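Local coordinates for protein xylosidase (Xanthomonas axonopodis pv. citri, PDB 6XN2) that probably hydrolyses xylo-oligosaccharides as a glycoside hydrolase of family 43, and binds beta-D-xylopyranose in its pocket and a calcium ion, at residues Gln31-Thr36 with Glu358-Pro363; Asp250-Phe255 with Thr277-Tyr282; Gln295-Ala300 with Ile350-Pro355. One frame throughout, in Å; residues are numbered along the deposited sequence.

Contact 1 lies outermost, its centre about 24 Å from the centre of the chain, against about 14 and 16 Å for contacts 2 and 3. Contact 2 and contact 3 are the closer neighbours, their centres about 11 Å apart, and they share a sheet: Ile280 O lies 2.7 Å from Leu298 N, and Tyr282 OH lies 2.7 Å from Ile350 N, both probable hydrogen bonds. Contact 1 has its centre about 16 Å from that of contact 3; the chain passes from Pro355 to Glu358 between them. Beyond contact 1, the terminal Trp364 stacks on His278 of contact 2. The Thr277 side chain is about 14 Å from bound xylopyranose, while that of Leu299 lies about 12 Å from the calcium ion.

Contact 1 (Gln31-Thr36 with Glu358-Pro363)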
loop_
_atom_site.group_PDB
_atom_site.type_symbol
_atom_site.label_atom_id
_atom_site.label_comp_id
_atom_site.label_asym_id
_atom_site.label_seq_id
_atom_site.Cartn_x
_atom_site.Cartn_y
_atom_site.Cartn_z
ATOM N N GLN A 31 25.546 3.693 6.285
ATOM C CA GLN A 31 26.144 4.481 5.249
ATOM C C GLN A 31 26.486 3.588 4.102
ATOM O O GLN A 31 26.352 3.966 2.991
ATOM C CB GLN A 31 27.357 5.239 5.731
ATOM C CG GLN A 31 27.971 6.141 4.673
ATOM C CD GLN A 31 27.007 7.132 4.058
ATOM O OE1 GLN A 31 27.176 7.487 2.924
ATOM N NE2 GLN A 31 26.008 7.572 4.797
ATOM N N ALA A 32 26.812 2.338 4.337
ATOM C CA ALA A 32 27.036 1.439 3.258
ATOM C C ALA A 32 25.794 1.300 2.420
ATOM O O ALA A 32 25.868 1.322 1.248
ATOM C CB ALA A 32 27.468 0.104 3.767
ATOM N N LEU A 33 24.638 1.153 3.037
ATOM C CA LEU A 33 23.427 0.995 2.277
ATOM C C LEU A 33 23.093 2.219 1.462
ATOM O O LEU A 33 22.676 2.115 0.354
ATOM C CB LEU A 33 22.285 0.596 3.170
ATOM C CG LEU A 33 22.513 -0.701 3.937
ATOM C CD1 LEU A 33 21.360 -0.994 4.868
ATOM C CD2 LEU A 33 22.718 -1.844 2.994
ATOM N N ALA A 34 23.342 3.391 2.004
ATOM C CA ALA A 34 23.089 4.613 1.276
ATOM C C ALA A 34 23.951 4.708 0.023
ATOM O O ALA A 34 23.507 5.180 -0.971
ATOM C CB ALA A 34 23.276 5.826 2.147
ATOM N N ARG A 35 25.183 4.245 0.085
ATOM C CA ARG A 35 26.058 4.276 -1.051
ATOM C C ARG A 35 25.667 3.299 -2.135
ATOM O O ARG A 35 25.901 3.535 -3.274
ATOM C CB ARG A 35 27.462 3.921 -0.614
ATOM C CG ARG A 35 28.050 4.852 0.389
ATOM C CD ARG A 35 29.539 4.691 0.423
ATOM N NE ARG A 35 30.008 3.991 1.581
ATOM C CZ ARG A 35 30.803 2.932 1.565
ATOM N NH1 ARG A 35 31.216 2.379 0.451
ATOM N NH2 ARG A 35 31.152 2.398 2.698
ATOM N N THR A 36 25.075 2.182 -1.762
ATOM C CA THR A 36 24.737 1.193 -2.781
ATOM C C THR A 36 23.235 1.119 -3.082
ATOM O O THR A 36 22.802 0.259 -3.848
ATOM C CB THR A 36 25.242 -0.217 -2.386
ATOM O OG1 THR A 36 24.518 -0.701 -1.249
ATOM C CG2 THR A 36 26.738 -0.181 -2.048
ATOM N N GLU A 358 22.164 -6.849 -4.268
ATOM C CA GLU A 358 21.999 -8.193 -3.731
ATOM C C GLU A 358 23.150 -8.541 -2.787
ATOM O O GLU A 358 22.990 -9.355 -1.882
ATOM C CB GLU A 358 21.894 -9.229 -4.855
ATOM C CG GLU A 358 21.769 -10.660 -4.335
ATOM C CD GLU A 358 21.377 -11.661 -5.408
ATOM O OE1 GLU A 358 20.958 -11.232 -6.507
ATOM O OE2 GLU A 358 21.481 -12.878 -5.147
ATOM N N ASP A 359 24.299 -7.902 -2.983
ATOM C CA ASP A 359 25.479 -8.183 -2.165
ATOM C C ASP A 359 25.457 -7.442 -0.833
ATOM O O ASP A 359 26.331 -7.642 0.008
ATOM C CB ASP A 359 26.759 -7.823 -2.922
ATOM C CG ASP A 359 27.027 -8.749 -4.096
ATOM O OD1 ASP A 359 26.393 -9.827 -4.166
ATOM O OD2 ASP A 359 27.877 -8.402 -4.945
ATOM N N ALA A 360 24.462 -6.586 -0.640
ATOM C CA ALA A 360 24.412 -5.758 0.557
ATOM C C ALA A 360 24.070 -6.568 1.803
ATOM O O ALA A 360 23.383 -7.586 1.736
ATOM C CB ALA A 360 23.407 -4.627 0.376
ATOM N N VAL A 361 24.569 -6.104 2.942
ATOM C CA VAL A 361 24.152 -6.630 4.235
ATOM C C VAL A 361 22.740 -6.127 4.514
ATOM O O VAL A 361 22.513 -4.916 4.625
ATOM C CB VAL A 361 25.110 -6.198 5.365
ATOM C CG1 VAL A 361 24.457 -6.359 6.727
ATOM C CG2 VAL A 361 26.405 -6.991 5.293
ATOM N N SER A 362 21.791 -7.054 4.600
ATOM C CA SER A 362 20.390 -6.688 4.788
ATOM C C SER A 362 20.217 -5.922 6.095
ATOM O O SER A 362 20.773 -6.312 7.124
ATOM C CB SER A 362 19.496 -7.932 4.771
ATOM O OG SER A 362 18.128 -7.586 4.894
ATOM N N PRO A 363 19.442 -4.854 6.071
ATOM C CA PRO A 363 19.214 -4.086 7.275
ATOM C C PRO A 363 18.381 -4.839 8.310
ATOM O O PRO A 363 18.325 -4.408 9.418
ATOM C CB PRO A 363 18.457 -2.869 6.780
ATOM C CG PRO A 363 17.934 -3.222 5.467
ATOM C CD PRO A 363 18.773 -4.293 4.901
#
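The pyrrolidine ring of Pro363 turns one face to Leu33. Methyl CD1 of Leu33 stands over that face, 3.9 Å from Pro363 CB, 4.1 Å from Pro363 CG and 4.2 Å from Pro363 CD. Such near-equal spacing means that the methyl rests over the ring as a whole and not against one atom of its edge. The other flat group is the Val361 peptide carbonyl, whose oxygen sits beside both branches of the leucine: Val361 O is 3.5 Å from Leu33 CD2 and 4.1 Å from Leu33 CD1. The second methyl also meets Ala360, with Leu33 CD2 3.9 Å from Ala360 CB. Leu33 carries its CG anti to its own carbonyl carbon (chi1 -59°), which sends the fork outward from the helix so that one branch meets the proline and the other the alanine. No hydrogen bond spans the two segments, and this is an apolar join at the surface. Thr36 adds a marginal touch, its OG1 being bonded to Tyr356 O. Leu33 also packs on Val303 and Tyr356, so the short N-terminal helix 29-36 is laid against loops that follow strands 292-299 and 336-342, bringing the two ends of the chain together.

Contact 2 (Asp250-Phe255 with Thr277-Tyr282)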
loop_
_atom_site.group_PDB
_atom_site.type_symbol
_atom_site.label_atom_id
_atom_site.label_comp_id
_atom_site.label_asym_id
_atom_site.label_seq_id
_atom_site.Cartn_x
_atom_site.Cartn_y
_atom_site.Cartn_z
ATOM N N ASP A 250 3.808 -18.278 10.459
ATOM C CA ASP A 250 4.649 -18.165 9.302
ATOM C C ASP A 250 4.855 -16.708 8.976
ATOM O O ASP A 250 4.393 -16.245 8.007
ATOM C CB ASP A 250 4.030 -18.887 8.124
ATOM C CG ASP A 250 4.937 -18.974 6.953
ATOM O OD1 ASP A 250 6.029 -18.490 7.032
ATOM O OD2 ASP A 250 4.558 -19.510 5.944
ATOM N N HIS A 251 5.645 -16.009 9.773
ATOM C CA HIS A 251 5.899 -14.592 9.564
ATOM C C HIS A 251 6.749 -14.226 8.340
ATOM O O HIS A 251 6.790 -13.112 7.965
ATOM C CB HIS A 251 6.476 -13.933 10.802
ATOM C CG HIS A 251 5.594 -14.006 11.996
ATOM N ND1 HIS A 251 5.746 -13.192 13.079
ATOM C CD2 HIS A 251 4.543 -14.794 12.273
ATOM C CE1 HIS A 251 4.834 -13.479 13.977
ATOM N NE2 HIS A 251 4.095 -14.452 13.512
ATOM N N ALA A 252 7.412 -15.195 7.749
ATOM C CA ALA A 252 8.175 -15.020 6.557
ATOM C C ALA A 252 7.267 -14.775 5.375
ATOM O O ALA A 252 7.627 -14.075 4.503
ATOM C CB ALA A 252 8.987 -16.245 6.313
ATOM N N ARG A 253 6.073 -15.341 5.382
ATOM C CA ARG A 253 5.152 -15.193 4.276
ATOM C C ARG A 253 3.754 -14.617 4.535
ATOM O O ARG A 253 3.168 -14.088 3.655
ATOM C CB ARG A 253 4.994 -16.539 3.587
ATOM C CG ARG A 253 6.284 -17.233 3.244
ATOM C CD ARG A 253 6.065 -18.509 2.488
ATOM N NE ARG A 253 5.561 -19.539 3.348
ATOM C CZ ARG A 253 5.273 -20.755 2.953
ATOM N NH1 ARG A 253 5.447 -21.094 1.710
ATOM N NH2 ARG A 253 4.813 -21.618 3.805
ATOM N N ARG A 254 3.239 -14.759 5.747
ATOM C CA ARG A 254 1.853 -14.320 6.022
ATOM C C ARG A 254 1.697 -12.804 5.898
ATOM O O ARG A 254 2.612 -12.086 6.196
ATOM C CB ARG A 254 1.346 -14.838 7.366
ATOM C CG ARG A 254 2.018 -14.225 8.577
ATOM C CD ARG A 254 1.402 -12.951 9.034
ATOM N NE ARG A 254 2.095 -12.423 10.183
ATOM C CZ ARG A 254 3.184 -11.693 10.112
ATOM N NH1 ARG A 254 3.710 -11.415 8.941
ATOM N NH2 ARG A 254 3.749 -11.238 11.200
ATOM N N PHE A 255 0.512 -12.384 5.489
ATOM C CA PHE A 255 0.159 -10.992 5.320
ATOM C C PHE A 255 0.254 -10.147 6.576
ATOM O O PHE A 255 -0.170 -10.549 7.590
ATOM C CB PHE A 255 -1.245 -10.912 4.729
ATOM C CG PHE A 255 -1.811 -9.535 4.699
ATOM C CD1 PHE A 255 -1.513 -8.686 3.687
ATOM C CD2 PHE A 255 -2.618 -9.099 5.699
ATOM C CE1 PHE A 255 -2.010 -7.427 3.652
ATOM C CE2 PHE A 255 -3.122 -7.832 5.677
ATOM C CZ PHE A 255 -2.810 -6.992 4.647
ATOM N N THR A 277 9.187 -9.360 9.183
ATOM C CA THR A 277 10.214 -9.992 8.417
ATOM C C THR A 277 10.635 -9.096 7.259
ATOM O O THR A 277 11.398 -9.462 6.442
ATOM C CB THR A 277 9.878 -11.391 7.970
ATOM O OG1 THR A 277 8.658 -11.375 7.270
ATOM C CG2 THR A 277 9.774 -12.276 9.159
ATOM N N HIS A 278 10.055 -7.931 7.220
ATOM C CA HIS A 278 10.441 -6.891 6.309
ATOM C C HIS A 278 10.494 -7.056 4.827
ATOM O O HIS A 278 11.257 -6.396 4.203
ATOM C CB HIS A 278 11.742 -6.278 6.805
ATOM C CG HIS A 278 11.721 -5.953 8.250
ATOM N ND1 HIS A 278 11.399 -4.717 8.740
ATOM C CD2 HIS A 278 11.936 -6.730 9.323
ATOM C CE1 HIS A 278 11.457 -4.748 10.050
ATOM N NE2 HIS A 278 11.775 -5.954 10.423
ATOM N N ARG A 279 9.657 -7.899 4.266
ATOM C CA ARG A 279 9.623 -8.028 2.851
ATOM C C ARG A 279 8.328 -7.706 2.204
ATOM O O ARG A 279 7.335 -7.671 2.824
ATOM C CB ARG A 279 9.892 -9.434 2.413
ATOM C CG ARG A 279 10.617 -10.297 3.379
ATOM C CD ARG A 279 10.181 -11.704 3.095
ATOM N NE ARG A 279 10.689 -12.601 4.062
ATOM C CZ ARG A 279 10.700 -13.904 3.940
ATOM N NH1 ARG A 279 10.210 -14.492 2.879
ATOM N NH2 ARG A 279 11.222 -14.619 4.913
ATOM N N ILE A 280 8.408 -7.464 0.917
ATOM C CA ILE A 280 7.241 -7.343 0.132
ATOM C C ILE A 280 7.194 -8.692 -0.548
ATOM O O ILE A 280 8.092 -9.060 -1.219
ATOM C CB ILE A 280 7.261 -6.267 -0.938
ATOM C CG1 ILE A 280 7.484 -4.908 -0.333
ATOM C CG2 ILE A 280 5.929 -6.252 -1.628
ATOM C CD1 ILE A 280 6.444 -4.499 0.641
ATOM N N CYS A 281 6.155 -9.449 -0.292
ATOM C CA CYS A 281 5.961 -10.744 -0.911
ATOM C C CYS A 281 4.834 -10.690 -1.921
ATOM O O CYS A 281 4.136 -9.782 -1.937
ATOM C CB CYS A 281 5.611 -11.763 0.139
ATOM S SG CYS A 281 6.994 -12.269 1.150
ATOM N N TYR A 282 4.700 -11.656 -2.792
ATOM C CA TYR A 282 3.572 -11.655 -3.702
ATOM C C TYR A 282 3.015 -13.055 -3.893
ATOM O O TYR A 282 3.683 -14.062 -3.634
ATOM C CB TYR A 282 3.949 -11.024 -5.056
ATOM C CG TYR A 282 4.773 -11.899 -5.975
ATOM C CD1 TYR A 282 6.116 -12.147 -5.709
ATOM C CD2 TYR A 282 4.218 -12.452 -7.121
ATOM C CE1 TYR A 282 6.876 -12.939 -6.550
ATOM C CE2 TYR A 282 4.969 -13.248 -7.967
ATOM C CZ TYR A 282 6.297 -13.485 -7.680
ATOM O OH TYR A 282 7.054 -14.279 -8.514
#
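Thr277 and Arg279 both direct their side chains at the backbone carbonyls of His251 and Ala252, but they use them differently. The threonine hydroxyl donates to one of them: Thr277 OG1 lies 2.6 Å from His251 O, tilted 31° from the carbonyl plane. With chi1 at 55°, OG1 sits between the backbone N and carbonyl carbon of its residue, and CG2 is left to approach His251 CB at 4.0 Å. The same hydroxyl is also bonded to Thr274 OG1. Arg279, extended from CG to NE, slides its flat guanidinium beneath the next carbonyl, so that Ala252 O stands 3.0 Å above the plane, over its centre. Although Arg279 NH1 is only 3.1 Å from Ala252 O, the N-H angle is poor, and the attraction is probably electrostatic. Within 250-255, Arg253 grips Asp250 side-on: Arg253 NE is 2.8 Å from Asp250 OD2, and NH2 binds the same oxygen. Arg253 has a second carboxylate partner in Glu241, while the His251 ring is held through ND1 by Asp276. Through Thr277 and Arg279 the loop is held to the turn just before strand 280-285, which runs between strands 267-273 and 292-299; the loop itself leads into strand 257-264, which opens with the pocket residue Glu257.

Contact 3 (Gln295-Ala300 with Ile350-Pro355); sequences QGVLLA and IATIYP
Thr352 faces Val297, and its side chain can be traced atom by atom. CB passes 3.6 Å from Val297 O. From there the hydroxyl branch turns to the same oxygen and donates to it, Thr352 OG1 to Val297 O measuring 2.8 Å, with the donor tilted 35° from the carbonyl plane. The methyl branch is directed to the valine side chain, Thr352 CG2 lying 4.0 Å from Val297 CG1. With OG1 anti to the carbonyl carbon of Thr352 (chi1 -52°) and CG2 anti to its backbone N, one residue supplies both a polar and an apolar contact. Val297 O has a second donor, a water that also donates to Ile350 O and so ties the beginning of 350-355 to the strand.

The backbones then pair in parallel. Ile353 N donates to Leu298 O at 2.8 Å and, one step on, Ala300 N donates to Ile353 O at 3.1 Å, with an N-H...O angle of 167°. The two bonded residues, Leu298 and Ala300, flank Leu299, which identifies a single parallel bridge between Leu299 and Ile353. Apolar side chains fill in around it: Leu299 CD1 lies 3.9 Å from Pro355 CD, and Ala300 CB meets Tyr354 CD2 at 3.7 Å. Leu298 and Ile350 touch through their CD1 methyls, and Leu320 backs Leu298, Leu299 and Ile353.

On the side of strand 280-285, Gln295 and Gly296 facing Tyr282, and Leu298 and Leu299 facing Ile280, form two classic beta bulges. A single parallel bridge therefore fastens the segment 350-355, which is not a regular strand, to the end of strand 292-299, in the five-bladed beta-propeller fold characteristic of family 43.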
loop_
_atom_site.group_PDB
_atom_site.type_symbol
_atom_site.label_atom_id
_atom_site.label_comp_id
_atom_site.label_asym_id
_atom_site.label_seq_id
_atom_site.Cartn_x
_atom_site.Cartn_y
_atom_site.Cartn_z
ATOM N N GLN A 295 4.049 -16.892 -4.056
ATOM C CA GLN A 295 5.088 -17.108 -5.053
ATOM C C GLN A 295 6.478 -16.878 -4.469
ATOM O O GLN A 295 7.328 -17.757 -4.537
ATOM C CB GLN A 295 4.868 -16.204 -6.262
ATOM C CG GLN A 295 3.575 -16.482 -7.018
ATOM C CD GLN A 295 3.518 -17.890 -7.572
ATOM O OE1 GLN A 295 4.447 -18.344 -8.238
ATOM N NE2 GLN A 295 2.425 -18.593 -7.295
ATOM N N GLY A 296 6.712 -15.708 -3.880
ATOM C CA GLY A 296 8.016 -15.417 -3.311
ATOM C C GLY A 296 8.183 -13.987 -2.839
ATOM O O GLY A 296 7.198 -13.255 -2.694
ATOM N N VAL A 297 9.413 -13.566 -2.615
ATOM C CA VAL A 297 9.754 -12.246 -2.163
ATOM C C VAL A 297 9.975 -11.331 -3.340
ATOM O O VAL A 297 10.700 -11.631 -4.226
ATOM C CB VAL A 297 11.033 -12.270 -1.327
ATOM C CG1 VAL A 297 11.448 -10.903 -0.913
ATOM C CG2 VAL A 297 10.890 -13.155 -0.126
ATOM N N LEU A 298 9.358 -10.180 -3.283
ATOM C CA LEU A 298 9.402 -9.216 -4.361
ATOM C C LEU A 298 10.389 -8.088 -4.035
ATOM O O LEU A 298 11.120 -7.611 -4.905
ATOM C CB LEU A 298 7.988 -8.685 -4.592
ATOM C CG LEU A 298 7.671 -7.784 -5.766
ATOM C CD1 LEU A 298 6.260 -8.107 -6.205
ATOM C CD2 LEU A 298 7.779 -6.340 -5.341
ATOM N N LEU A 299 10.446 -7.724 -2.781
ATOM C CA LEU A 299 11.368 -6.732 -2.335
ATOM C C LEU A 299 12.050 -7.212 -1.086
ATOM O O LEU A 299 11.420 -7.522 -0.145
ATOM C CB LEU A 299 10.690 -5.390 -2.073
ATOM C CG LEU A 299 11.535 -4.196 -1.639
ATOM C CD1 LEU A 299 12.531 -3.766 -2.685
ATOM C CD2 LEU A 299 10.692 -3.012 -1.234
ATOM N N ALA A 300 13.358 -7.075 -1.031
ATOM C CA ALA A 300 14.105 -7.393 0.162
ATOM C C ALA A 300 13.991 -6.266 1.177
ATOM O O ALA A 300 13.535 -5.199 0.896
ATOM C CB ALA A 300 15.547 -7.643 -0.171
ATOM N N ILE A 350 8.173 -12.909 -10.551
ATOM C CA ILE A 350 8.817 -11.625 -10.417
ATOM C C ILE A 350 10.051 -11.752 -9.572
ATOM O O ILE A 350 9.985 -12.154 -8.460
ATOM C CB ILE A 350 7.901 -10.586 -9.790
ATOM C CG1 ILE A 350 6.620 -10.460 -10.573
ATOM C CG2 ILE A 350 8.574 -9.252 -9.762
ATOM C CD1 ILE A 350 5.613 -9.549 -9.959
ATOM N N ALA A 351 11.173 -11.372 -10.130
ATOM C CA ALA A 351 12.432 -11.463 -9.454
ATOM C C ALA A 351 12.566 -10.523 -8.291
ATOM O O ALA A 351 12.100 -9.438 -8.322
ATOM C CB ALA A 351 13.538 -11.219 -10.450
ATOM N N THR A 352 13.234 -10.969 -7.258
ATOM C CA THR A 352 13.420 -10.157 -6.109
ATOM C C THR A 352 14.223 -8.901 -6.399
ATOM O O THR A 352 15.225 -8.927 -7.047
ATOM C CB THR A 352 14.105 -10.944 -4.985
ATOM O OG1 THR A 352 13.400 -12.142 -4.751
ATOM C CG2 THR A 352 14.122 -10.204 -3.756
ATOM N N ILE A 353 13.752 -7.792 -5.892
ATOM C CA ILE A 353 14.458 -6.546 -6.027
ATOM C C ILE A 353 15.219 -6.309 -4.733
ATOM O O ILE A 353 14.669 -6.415 -3.705
ATOM C CB ILE A 353 13.489 -5.400 -6.292
ATOM C CG1 ILE A 353 12.695 -5.688 -7.546
ATOM C CG2 ILE A 353 14.221 -4.098 -6.406
ATOM C CD1 ILE A 353 11.801 -4.582 -7.991
ATOM N N TYR A 354 16.506 -6.021 -4.825
ATOM C CA TYR A 354 17.348 -5.781 -3.676
ATOM C C TYR A 354 17.638 -4.306 -3.696
ATOM O O TYR A 354 18.370 -3.863 -4.504
ATOM C CB TYR A 354 18.600 -6.650 -3.765
ATOM C CG TYR A 354 18.313 -8.118 -3.596
ATOM C CD1 TYR A 354 17.985 -8.886 -4.648
ATOM C CD2 TYR A 354 18.318 -8.705 -2.371
ATOM C CE1 TYR A 354 17.684 -10.211 -4.497
ATOM C CE2 TYR A 354 18.024 -10.031 -2.214
ATOM C CZ TYR A 354 17.706 -10.771 -3.289
ATOM O OH TYR A 354 17.417 -12.083 -3.175
ATOM N N PRO A 355 17.076 -3.569 -2.756
ATOM C CA PRO A 355 17.099 -2.101 -2.765
ATOM C C PRO A 355 18.477 -1.484 -2.506
ATOM O O PRO A 355 18.639 -0.294 -2.750
ATOM C CB PRO A 355 16.121 -1.728 -1.644
ATOM C CG PRO A 355 16.081 -2.921 -0.749
ATOM C CD PRO A 355 16.268 -4.108 -1.646
HETATM O O HOH W 1 10.567 -13.600 -6.133
#